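PDB 5VQH: tudor and KH domain-containing protein homolog from Bombyx mori, which takes part in primary piRNA biogenesis and the repression of transposable elements during spermatogenesis, its Tudor domain binding symmetrically methylated Siwi and Ago3. Local coordinates for residues 50-55 / 88-93; 79-84 / 125-130; 106-111 / 119-124. All blocks are in the same frame, centred on the assembly; numbering follows the deposited sequence.

All three contacts involve the five-stranded antiparallel sheet of the Tudor domain; contact 1 sets a helix against it. Contact 2 is the most buried: it adds 125-130 to the outer side of strand 78-82 through two backbone hydrogen bonds and small apolar side chains. In contact 1, between 50-55 and 88-93 there is packing and no hydrogen bond; its strand, 89-98, is the neighbour of strand 78-82. Contact 3 is the hairpin at the other border of the sheet, rich in backbone bonds and more exposed, with waters between its polar side chains. Contacts 1 and 2 both supply residues to the dimethylarginine pocket, whereas contact 3 comes near it through Glu120, which forms a salt bridge with Arg84 of contact 2.

Contact 1: residues 50-55 / 88-93; sequences DLVAHM and RWYRAR. With 2MR (n3, n4-dimethylarginine), chain C.
Met55 and Leu51 pack against Arg91 and its strand in the dense part of this contact. The Met55 chain bends at chi3 (55°), which brings CE to 3.6 Å from Tyr90 C, while its SD lies 3.7 Å from Arg91 CG. Leu51 sets CD2 over one face of the Arg91 guanidinium, 3.7 Å above the plane and off towards the rim; the two side chains cross at about a right angle. The charge itself is satisfied elsewhere, by a salt bridge to Asp115 and by the carbonyls of Leu134 and Leu137. Val52 grips the Tyr90 ring with both branches, CG1 and CG2 each 3.7 Å from Tyr90 CE1. Towards solvent the fit slackens: the exposed Arg88 offers Val52 just its CD, 4.1 Å from Val52 CG1, and its extended chain runs on to a salt bridge with Asp86. That same carboxylate takes a hydrogen bond from Tyr90 OH. Over the centre of one face of the Tyr90 ring sits NH1 of the dimethylarginine, 3.8 Å above the plane, an arrangement characteristic of the aromatic methylarginine-binding pocket of an extended Tudor domain.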
loop_
_atom_site.group_PDB
_atom_site.type_symbol
_atom_site.label_atom_id
_atom_site.label_comp_id
_atom_site.label_asym_id
_atom_site.label_seq_id
_atom_site.Cartn_x
_atom_site.Cartn_y
_atom_site.Cartn_z
ATOM N N ASP A 50 -3.373 12.757 11.229
ATOM C CA ASP A 50 -2.819 13.401 12.404
ATOM C C ASP A 50 -1.460 12.853 12.699
ATOM O O ASP A 50 -0.562 13.588 13.146
ATOM C CB ASP A 50 -3.729 13.153 13.616
ATOM C CG ASP A 50 -5.012 13.934 13.528
ATOM O OD1 ASP A 50 -4.944 15.014 12.901
ATOM O OD2 ASP A 50 -6.070 13.467 14.045
ATOM N N LEU A 51 -1.333 11.542 12.489
ATOM C CA LEU A 51 -0.072 10.854 12.713
ATOM C C LEU A 51 1.026 11.326 11.751
ATOM O O LEU A 51 2.166 11.498 12.154
ATOM C CB LEU A 51 -0.274 9.347 12.630
ATOM C CG LEU A 51 0.959 8.461 12.819
ATOM C CD1 LEU A 51 1.614 8.751 14.147
ATOM C CD2 LEU A 51 0.615 6.983 12.736
ATOM N N VAL A 52 0.696 11.548 10.495
ATOM C CA VAL A 52 1.690 12.007 9.528
ATOM C C VAL A 52 2.204 13.377 9.927
ATOM O O VAL A 52 3.387 13.638 9.863
ATOM C CB VAL A 52 1.114 12.100 8.094
ATOM C CG1 VAL A 52 2.118 12.695 7.124
ATOM C CG2 VAL A 52 0.730 10.728 7.586
ATOM N N ALA A 53 1.288 14.263 10.287
ATOM C CA ALA A 53 1.616 15.612 10.736
ATOM C C ALA A 53 2.471 15.586 11.979
ATOM O O ALA A 53 3.421 16.331 12.116
ATOM C CB ALA A 53 0.340 16.372 11.056
ATOM N N HIS A 54 2.113 14.748 12.916
ATOM C CA HIS A 54 2.909 14.644 14.118
ATOM C C HIS A 54 4.324 14.098 13.825
ATOM O O HIS A 54 5.333 14.681 14.253
ATOM C CB HIS A 54 2.174 13.768 15.118
ATOM C CG HIS A 54 2.844 13.689 16.441
ATOM N ND1 HIS A 54 2.559 12.698 17.354
ATOM C CD2 HIS A 54 3.792 14.469 17.011
ATOM C CE1 HIS A 54 3.290 12.881 18.439
ATOM N NE2 HIS A 54 4.054 13.945 18.255
ATOM N N MET A 55 4.397 12.995 13.081
ATOM C CA MET A 55 5.672 12.398 12.790
ATOM C C MET A 55 6.487 13.405 12.035
ATOM O O MET A 55 7.682 13.583 12.273
ATOM C CB MET A 55 5.503 11.126 11.980
ATOM C CG MET A 55 5.004 9.972 12.816
ATOM S SD MET A 55 4.830 8.396 11.948
ATOM C CE MET A 55 6.468 8.164 11.259
ATOM N N ARG A 88 7.672 14.303 3.729
ATOM C CA ARG A 88 7.062 14.022 5.045
ATOM C C ARG A 88 7.447 12.622 5.588
ATOM O O ARG A 88 7.926 11.750 4.839
ATOM C CB ARG A 88 5.532 14.156 4.956
ATOM C CG ARG A 88 5.027 15.510 4.460
ATOM C CD ARG A 88 3.514 15.579 4.501
ATOM N NE ARG A 88 2.952 16.805 3.909
ATOM C CZ ARG A 88 2.515 16.931 2.648
ATOM N NH1 ARG A 88 2.591 15.926 1.777
ATOM N NH2 ARG A 88 1.998 18.086 2.240
ATOM N N TRP A 89 7.239 12.415 6.887
ATOM C CA TRP A 89 7.681 11.194 7.562
ATOM C C TRP A 89 6.563 10.177 7.693
ATOM O O TRP A 89 5.416 10.509 8.045
ATOM C CB TRP A 89 8.274 11.516 8.952
ATOM C CG TRP A 89 9.624 12.196 8.854
ATOM C CD1 TRP A 89 9.862 13.523 8.660
ATOM C CD2 TRP A 89 10.903 11.570 8.876
ATOM N NE1 TRP A 89 11.211 13.770 8.583
ATOM C CE2 TRP A 89 11.873 12.585 8.713
ATOM C CE3 TRP A 89 11.330 10.254 9.028
ATOM C CZ2 TRP A 89 13.219 12.320 8.688
ATOM C CZ3 TRP A 89 12.657 10.007 9.010
ATOM C CH2 TRP A 89 13.593 11.037 8.841
ATOM N N TYR A 90 6.923 8.917 7.448
ATOM C CA TYR A 90 5.965 7.820 7.367
ATOM C C TYR A 90 6.518 6.568 8.064
ATOM O O TYR A 90 7.720 6.426 8.333
ATOM C CB TYR A 90 5.621 7.547 5.896
ATOM C CG TYR A 90 4.959 8.721 5.220
ATOM C CD1 TYR A 90 3.610 8.938 5.366
ATOM C CD2 TYR A 90 5.682 9.635 4.455
ATOM C CE1 TYR A 90 2.983 10.020 4.773
ATOM C CE2 TYR A 90 5.064 10.733 3.861
ATOM C CZ TYR A 90 3.698 10.911 4.020
ATOM O OH TYR A 90 2.991 11.973 3.464
ATOM N N ARG A 91 5.615 5.672 8.386
ATOM C CA ARG A 91 5.969 4.418 8.949
ATOM C C ARG A 91 6.181 3.504 7.773
ATOM O O ARG A 91 5.294 3.388 6.903
ATOM C CB ARG A 91 4.848 3.878 9.829
ATOM C CG ARG A 91 4.441 4.817 10.934
ATOM C CD ARG A 91 3.393 4.241 11.900
ATOM N NE ARG A 91 2.100 3.863 11.328
ATOM C CZ ARG A 91 1.110 3.295 12.027
ATOM N NH1 ARG A 91 1.253 3.028 13.332
ATOM N NH2 ARG A 91 -0.022 2.962 11.432
ATOM N N ALA A 92 7.340 2.848 7.749
ATOM C CA ALA A 92 7.675 1.932 6.677
ATOM C C ALA A 92 8.357 0.695 7.241
ATOM O O ALA A 92 8.925 0.733 8.330
ATOM C CB ALA A 92 8.591 2.622 5.720
ATOM N N ARG A 93 8.314 -0.395 6.485
ATOM C CA ARG A 93 8.991 -1.634 6.850
ATOM C C ARG A 93 10.138 -1.845 5.854
ATOM O O ARG A 93 9.934 -1.760 4.662
ATOM C CB ARG A 93 8.005 -2.801 6.795
ATOM C CG ARG A 93 8.547 -4.121 7.306
ATOM C CD ARG A 93 7.589 -5.284 7.057
ATOM N NE ARG A 93 6.347 -5.210 7.859
ATOM C CZ ARG A 93 6.253 -5.351 9.195
ATOM N NH1 ARG A 93 7.316 -5.560 9.978
ATOM N NH2 ARG A 93 5.068 -5.258 9.762
HETATM N N 2MR C . -0.050 13.795 -0.517
HETATM C CA 2MR C . 1.392 13.498 -0.586
HETATM C CB 2MR C . 1.609 12.012 -0.321
HETATM C CG 2MR C . 0.855 11.504 0.908
HETATM C CD 2MR C . 1.587 10.263 1.383
HETATM N NE 2MR C . 1.487 9.238 0.374
HETATM C CZ 2MR C . 2.234 8.159 0.436
HETATM N NH1 2MR C . 3.059 8.062 1.371
HETATM C CQ1 2MR C . 3.952 6.948 1.604
HETATM N NH2 2MR C . 2.127 7.195 -0.480
HETATM C CQ2 2MR C . 1.212 7.249 -1.609
HETATM C C 2MR C . 2.080 13.846 -1.900
HETATM O O 2MR C . 3.212 13.414 -2.190
HETATM O OXT 2MR C . 1.546 14.586 -2.732
#

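Contact 2: residues 79-84 / 125-130; sequences VAAVFR and HELCEL. With 2MR (n3, n4-dimethylarginine), chain C.
Ala80 N gives the shortest sound bond of this contact, 2.9 Å to Cys128 O and nearly straight at 170°. The return bond, from Cys128 N to Ala80 O, is 3.1 Å long and equally straight, making this a hydrogen-bonded antiparallel pair; Leu127 CA adds a minor C-H...O contact to Ala80 O at 3.6 Å. The CB atoms of Ala80 and Cys128 lie on the same side of the sheet. Further along, where the two backbones separate, a water accepts a bond from Val82 N; its approach to Glu126 O is too short for anything to rest on it. Among the side chains, the tightest fit is Leu127 CD2 against Ala81 CB, 3.5 Å apart, while Leu130 lays its CB beside the carbonyl carbon of Val79.

Phe83 leaves 125-130 altogether. Its CB points away from that segment and CG stands opposite the backbone N (chi1 180°), placing the ring beside the ligand; NH1 of the dimethylarginine lies 3.9 Å above one face, towards the rim. Replacing it with an alanine would probably strip the flat guanidinium of this aromatic wall and leave the methylated group freer to shift. Tyr113 and His85 meet the Phe83 ring edge-to-face.

Trp89 of strand 89-98 packs on Ala80, Val82 and Cys128, Tyr59 of helix 43-59 reaches Ala80, Cys128 and Leu130, and Val122 of strand 119-123 meets Leu127.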
loop_
_atom_site.group_PDB
_atom_site.type_symbol
_atom_site.label_atom_id
_atom_site.label_comp_id
_atom_site.label_asym_id
_atom_site.label_seq_id
_atom_site.Cartn_x
_atom_site.Cartn_y
_atom_site.Cartn_z
ATOM N N VAL A 79 10.307 1.370 10.817
ATOM C CA VAL A 79 11.100 2.579 11.011
ATOM C C VAL A 79 10.361 3.879 10.600
ATOM O O VAL A 79 9.235 3.852 10.074
ATOM C CB VAL A 79 12.375 2.484 10.158
ATOM C CG1 VAL A 79 13.287 1.356 10.662
ATOM C CG2 VAL A 79 12.011 2.269 8.676
ATOM N N ALA A 80 10.987 5.015 10.835
ATOM C CA ALA A 80 10.468 6.264 10.344
ATOM C C ALA A 80 11.211 6.560 9.062
ATOM O O ALA A 80 12.432 6.394 9.041
ATOM C CB ALA A 80 10.697 7.358 11.363
ATOM N N ALA A 81 10.505 6.988 8.007
ATOM C CA ALA A 81 11.142 7.256 6.710
ATOM C C ALA A 81 10.485 8.390 5.944
ATOM O O ALA A 81 9.275 8.474 5.859
ATOM C CB ALA A 81 11.128 6.009 5.832
ATOM N N VAL A 82 11.298 9.230 5.339
ATOM C CA VAL A 82 10.783 10.279 4.519
ATOM C C VAL A 82 10.300 9.645 3.233
ATOM O O VAL A 82 10.814 8.650 2.819
ATOM C CB VAL A 82 11.871 11.329 4.232
ATOM C CG1 VAL A 82 11.441 12.265 3.108
ATOM C CG2 VAL A 82 12.231 12.086 5.523
ATOM N N PHE A 83 9.266 10.219 2.655
ATOM C CA PHE A 83 8.789 9.871 1.332
ATOM C C PHE A 83 9.332 10.940 0.395
ATOM O O PHE A 83 9.086 12.119 0.598
ATOM C CB PHE A 83 7.289 9.922 1.350
ATOM C CG PHE A 83 6.623 9.591 0.056
ATOM C CD1 PHE A 83 6.928 8.434 -0.635
ATOM C CD2 PHE A 83 5.587 10.396 -0.419
ATOM C CE1 PHE A 83 6.243 8.088 -1.805
ATOM C CE2 PHE A 83 4.909 10.059 -1.582
ATOM C CZ PHE A 83 5.239 8.889 -2.279
ATOM N N ARG A 84 10.096 10.538 -0.613
ATOM C CA ARG A 84 10.821 11.519 -1.419
ATOM C C ARG A 84 9.914 12.542 -2.109
ATOM O O ARG A 84 10.288 13.691 -2.220
ATOM C CB ARG A 84 11.735 10.833 -2.440
ATOM C CG ARG A 84 11.041 10.114 -3.593
ATOM C CD ARG A 84 12.099 9.355 -4.395
ATOM N NE ARG A 84 11.607 8.677 -5.608
ATOM C CZ ARG A 84 11.592 9.199 -6.841
ATOM N NH1 ARG A 84 12.000 10.448 -7.069
ATOM N NH2 ARG A 84 11.142 8.470 -7.862
ATOM N N HIS A 125 20.868 6.059 5.452
ATOM C CA HIS A 125 21.353 7.182 6.260
ATOM C C HIS A 125 20.208 8.037 6.812
ATOM O O HIS A 125 20.323 8.612 7.889
ATOM C CB HIS A 125 22.304 8.047 5.418
ATOM C CG HIS A 125 22.769 9.275 6.121
ATOM N ND1 HIS A 125 22.156 10.505 5.964
ATOM C CD2 HIS A 125 23.772 9.464 7.015
ATOM C CE1 HIS A 125 22.772 11.401 6.718
ATOM N NE2 HIS A 125 23.755 10.795 7.368
ATOM N N GLU A 126 19.102 8.130 6.088
ATOM C CA GLU A 126 18.066 9.073 6.451
ATOM C C GLU A 126 16.864 8.417 7.139
ATOM O O GLU A 126 15.875 9.086 7.387
ATOM C CB GLU A 126 17.626 9.874 5.215
ATOM C CG GLU A 126 16.977 9.055 4.089
ATOM C CD GLU A 126 16.743 9.882 2.840
ATOM O OE1 GLU A 126 15.925 10.831 2.916
ATOM O OE2 GLU A 126 17.381 9.581 1.789
ATOM N N LEU A 127 16.942 7.128 7.449
ATOM C CA LEU A 127 15.917 6.470 8.282
ATOM C C LEU A 127 16.165 6.743 9.783
ATOM O O LEU A 127 17.311 7.000 10.202
ATOM C CB LEU A 127 15.895 4.951 8.039
ATOM C CG LEU A 127 15.804 4.452 6.589
ATOM C CD1 LEU A 127 16.054 2.950 6.524
ATOM C CD2 LEU A 127 14.457 4.798 6.009
ATOM N N CYS A 128 15.093 6.700 10.575
ATOM C CA CYS A 128 15.191 6.915 11.997
ATOM C C CYS A 128 14.476 5.820 12.718
ATOM O O CYS A 128 13.632 5.155 12.133
ATOM C CB CYS A 128 14.547 8.236 12.376
ATOM S SG CYS A 128 15.535 9.657 11.926
ATOM N N GLU A 129 14.801 5.626 13.992
ATOM C CA GLU A 129 14.049 4.691 14.786
ATOM C C GLU A 129 12.646 5.269 14.981
ATOM O O GLU A 129 12.472 6.460 15.263
ATOM C CB GLU A 129 14.694 4.456 16.149
ATOM C CG GLU A 129 13.924 3.447 17.029
ATOM C CD GLU A 129 13.446 4.002 18.388
ATOM O OE1 GLU A 129 14.014 5.009 18.880
ATOM O OE2 GLU A 129 12.501 3.423 18.981
ATOM N N LEU A 130 11.657 4.403 14.828
ATOM C CA LEU A 130 10.272 4.754 15.117
ATOM C C LEU A 130 9.966 4.655 16.631
ATOM O O LEU A 130 10.014 3.596 17.206
ATOM C CB LEU A 130 9.305 3.872 14.303
ATOM C CG LEU A 130 7.830 4.284 14.391
ATOM C CD1 LEU A 130 7.576 5.691 13.823
ATOM C CD2 LEU A 130 6.912 3.275 13.733
HETATM N N 2MR C . -0.050 13.795 -0.517
HETATM C CA 2MR C . 1.392 13.498 -0.586
HETATM C CB 2MR C . 1.609 12.012 -0.321
HETATM C CG 2MR C . 0.855 11.504 0.908
HETATM C CD 2MR C . 1.587 10.263 1.383
HETATM N NE 2MR C . 1.487 9.238 0.374
HETATM C CZ 2MR C . 2.234 8.159 0.436
HETATM N NH1 2MR C . 3.059 8.062 1.371
HETATM C CQ1 2MR C . 3.952 6.948 1.604
HETATM N NH2 2MR C . 2.127 7.195 -0.480
HETATM C CQ2 2MR C . 1.212 7.249 -1.609
HETATM C C 2MR C . 2.080 13.846 -1.900
HETATM O O 2MR C . 3.212 13.414 -2.190
HETATM O OXT 2MR C . 1.546 14.586 -2.732
HETATM O O HOH W 1 14.014 8.668 5.812
#

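Contact 3: residues 106-111 / 119-124; sequences QQVADV and SEYVAT
The Tyr121 ring lies slantwise against strand 108-111, with Asp110 CB 3.7 Å from Tyr121 CE1 and the Val108 CG2 methyl also coming in obliquely. The Asp110 carboxylate plane is turned 49° from the ring, so the two flat groups do not stack; Arg98 makes a cation-pi contact with Tyr121 from the neighbouring strand. Val108 presents CG2 in the position anti to its own N, bringing this methyl to 3.6 Å from Tyr121 CB.

Beneath these side chains runs a regular antiparallel pairing. Ala109 N to Val122 O is short at 2.6 Å, and Val122 N returns a bond to Ala109 O. Val111 N reaches Glu120 O at 2.9 Å, but the bond back from Glu120 N to Val111 O is more bent, 146° at the hydrogen. At the other end Thr124 N holds Gln107 O at 3.0 Å, almost straight at 175°. On the opposite face of the hairpin, which Glu120 shares, Ala109, Val111 and Val122 are buried, Val111 CG2 standing 4.2 Å from Val122 CG2.

The polar ends are spanned by water. One water donates to Asp110 OD1 at 2.7 Å and also bonds Ser119 OG; another joins Gln107 OE1 to Thr124 OG1. Glu120 forms a salt bridge with Arg84. The chemistry implies a beta hairpin whose faces differ: backbone bonds fix its register, Ala109, Val111 and Val122 are buried on one face, and the face of Val108, Asp110, Tyr121 and Ala123 is more open, Asp110 OD2 being hydrogen-bonded to His95 and Tyr121 meeting Arg98.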
loop_
_atom_site.group_PDB
_atom_site.type_symbol
_atom_site.label_atom_id
_atom_site.label_comp_id
_atom_site.label_asym_id
_atom_site.label_seq_id
_atom_site.Cartn_x
_atom_site.Cartn_y
_atom_site.Cartn_z
ATOM N N GLN A 106 26.679 4.459 1.811
ATOM C CA GLN A 106 25.250 4.423 1.523
ATOM C C GLN A 106 24.765 3.110 1.006
ATOM O O GLN A 106 24.793 2.852 -0.190
ATOM C CB GLN A 106 24.869 5.477 0.481
ATOM C CG GLN A 106 24.882 6.883 1.033
ATOM C CD GLN A 106 23.711 7.700 0.549
ATOM O OE1 GLN A 106 23.192 7.472 -0.539
ATOM N NE2 GLN A 106 23.290 8.662 1.356
ATOM N N GLN A 107 24.274 2.291 1.908
ATOM C CA GLN A 107 23.359 1.277 1.497
ATOM C C GLN A 107 22.034 1.951 1.285
ATOM O O GLN A 107 21.759 3.034 1.824
ATOM C CB GLN A 107 23.203 0.204 2.529
ATOM C CG GLN A 107 24.294 -0.811 2.505
ATOM C CD GLN A 107 25.310 -0.551 3.558
ATOM O OE1 GLN A 107 25.052 -0.757 4.748
ATOM N NE2 GLN A 107 26.482 -0.104 3.141
ATOM N N VAL A 108 21.215 1.296 0.490
ATOM C CA VAL A 108 19.916 1.806 0.165
ATOM C C VAL A 108 18.905 0.723 0.555
ATOM O O VAL A 108 19.123 -0.494 0.351
ATOM C CB VAL A 108 19.850 2.264 -1.307
ATOM C CG1 VAL A 108 20.206 1.153 -2.256
ATOM C CG2 VAL A 108 18.469 2.773 -1.648
ATOM N N ALA A 109 17.824 1.156 1.195
ATOM C CA ALA A 109 16.816 0.219 1.688
ATOM C C ALA A 109 15.558 0.313 0.838
ATOM O O ALA A 109 15.120 1.400 0.503
ATOM C CB ALA A 109 16.495 0.525 3.117
ATOM N N ASP A 110 15.017 -0.824 0.459
ATOM C CA ASP A 110 13.774 -0.878 -0.231
ATOM C C ASP A 110 12.783 -0.862 0.900
ATOM O O ASP A 110 12.731 -1.829 1.650
ATOM C CB ASP A 110 13.693 -2.186 -1.015
ATOM C CG ASP A 110 12.339 -2.426 -1.639
ATOM O OD1 ASP A 110 11.486 -1.523 -1.574
ATOM O OD2 ASP A 110 12.133 -3.549 -2.172
ATOM N N VAL A 111 12.013 0.223 1.038
ATOM C CA VAL A 111 10.994 0.355 2.108
ATOM C C VAL A 111 9.544 0.372 1.627
ATOM O O VAL A 111 9.221 0.904 0.578
ATOM C CB VAL A 111 11.231 1.586 2.987
ATOM C CG1 VAL A 111 12.652 1.565 3.530
ATOM C CG2 VAL A 111 10.989 2.876 2.250
ATOM N N SER A 119 6.253 1.548 -2.362
ATOM C CA SER A 119 7.605 1.144 -2.022
ATOM C C SER A 119 8.593 2.063 -2.743
ATOM O O SER A 119 8.446 2.285 -3.930
ATOM C CB SER A 119 7.823 -0.295 -2.461
ATOM O OG SER A 119 7.527 -1.188 -1.418
ATOM N N GLU A 120 9.573 2.586 -2.011
ATOM C CA GLU A 120 10.651 3.393 -2.550
ATOM C C GLU A 120 11.993 2.940 -1.959
ATOM O O GLU A 120 12.043 2.298 -0.922
ATOM C CB GLU A 120 10.472 4.874 -2.189
ATOM C CG GLU A 120 9.235 5.576 -2.738
ATOM C CD GLU A 120 9.258 5.761 -4.263
ATOM O OE1 GLU A 120 10.355 6.081 -4.827
ATOM O OE2 GLU A 120 8.158 5.586 -4.873
ATOM N N TYR A 121 13.073 3.302 -2.636
ATOM C CA TYR A 121 14.424 2.988 -2.228
ATOM C C TYR A 121 14.906 4.232 -1.522
ATOM O O TYR A 121 14.910 5.303 -2.114
ATOM C CB TYR A 121 15.309 2.735 -3.451
ATOM C CG TYR A 121 15.093 1.405 -4.132
ATOM C CD1 TYR A 121 15.438 0.229 -3.492
ATOM C CD2 TYR A 121 14.575 1.335 -5.422
ATOM C CE1 TYR A 121 15.259 -0.986 -4.100
ATOM C CE2 TYR A 121 14.384 0.124 -6.052
ATOM C CZ TYR A 121 14.724 -1.030 -5.382
ATOM O OH TYR A 121 14.556 -2.260 -5.984
ATOM N N VAL A 122 15.262 4.092 -0.252
ATOM C CA VAL A 122 15.694 5.202 0.570
ATOM C C VAL A 122 17.062 4.842 1.097
ATOM O O VAL A 122 17.336 3.694 1.436
ATOM C CB VAL A 122 14.711 5.426 1.741
ATOM C CG1 VAL A 122 15.323 6.274 2.852
ATOM C CG2 VAL A 122 13.443 6.092 1.231
ATOM N N ALA A 123 17.935 5.825 1.143
ATOM C CA ALA A 123 19.262 5.628 1.667
ATOM C C ALA A 123 19.080 5.330 3.128
ATOM O O ALA A 123 18.275 5.976 3.786
ATOM C CB ALA A 123 20.075 6.895 1.498
ATOM N N THR A 124 19.810 4.362 3.641
ATOM C CA THR A 124 19.643 4.016 5.021
ATOM C C THR A 124 20.063 5.132 5.947
ATOM O O THR A 124 19.628 5.179 7.088
ATOM C CB THR A 124 20.407 2.743 5.404
ATOM O OG1 THR A 124 21.782 2.941 5.184
ATOM C CG2 THR A 124 19.937 1.542 4.580
HETATM O O HOH W 2 23.534 1.166 6.034
HETATM O O HOH W 3 9.385 -2.657 -0.288
#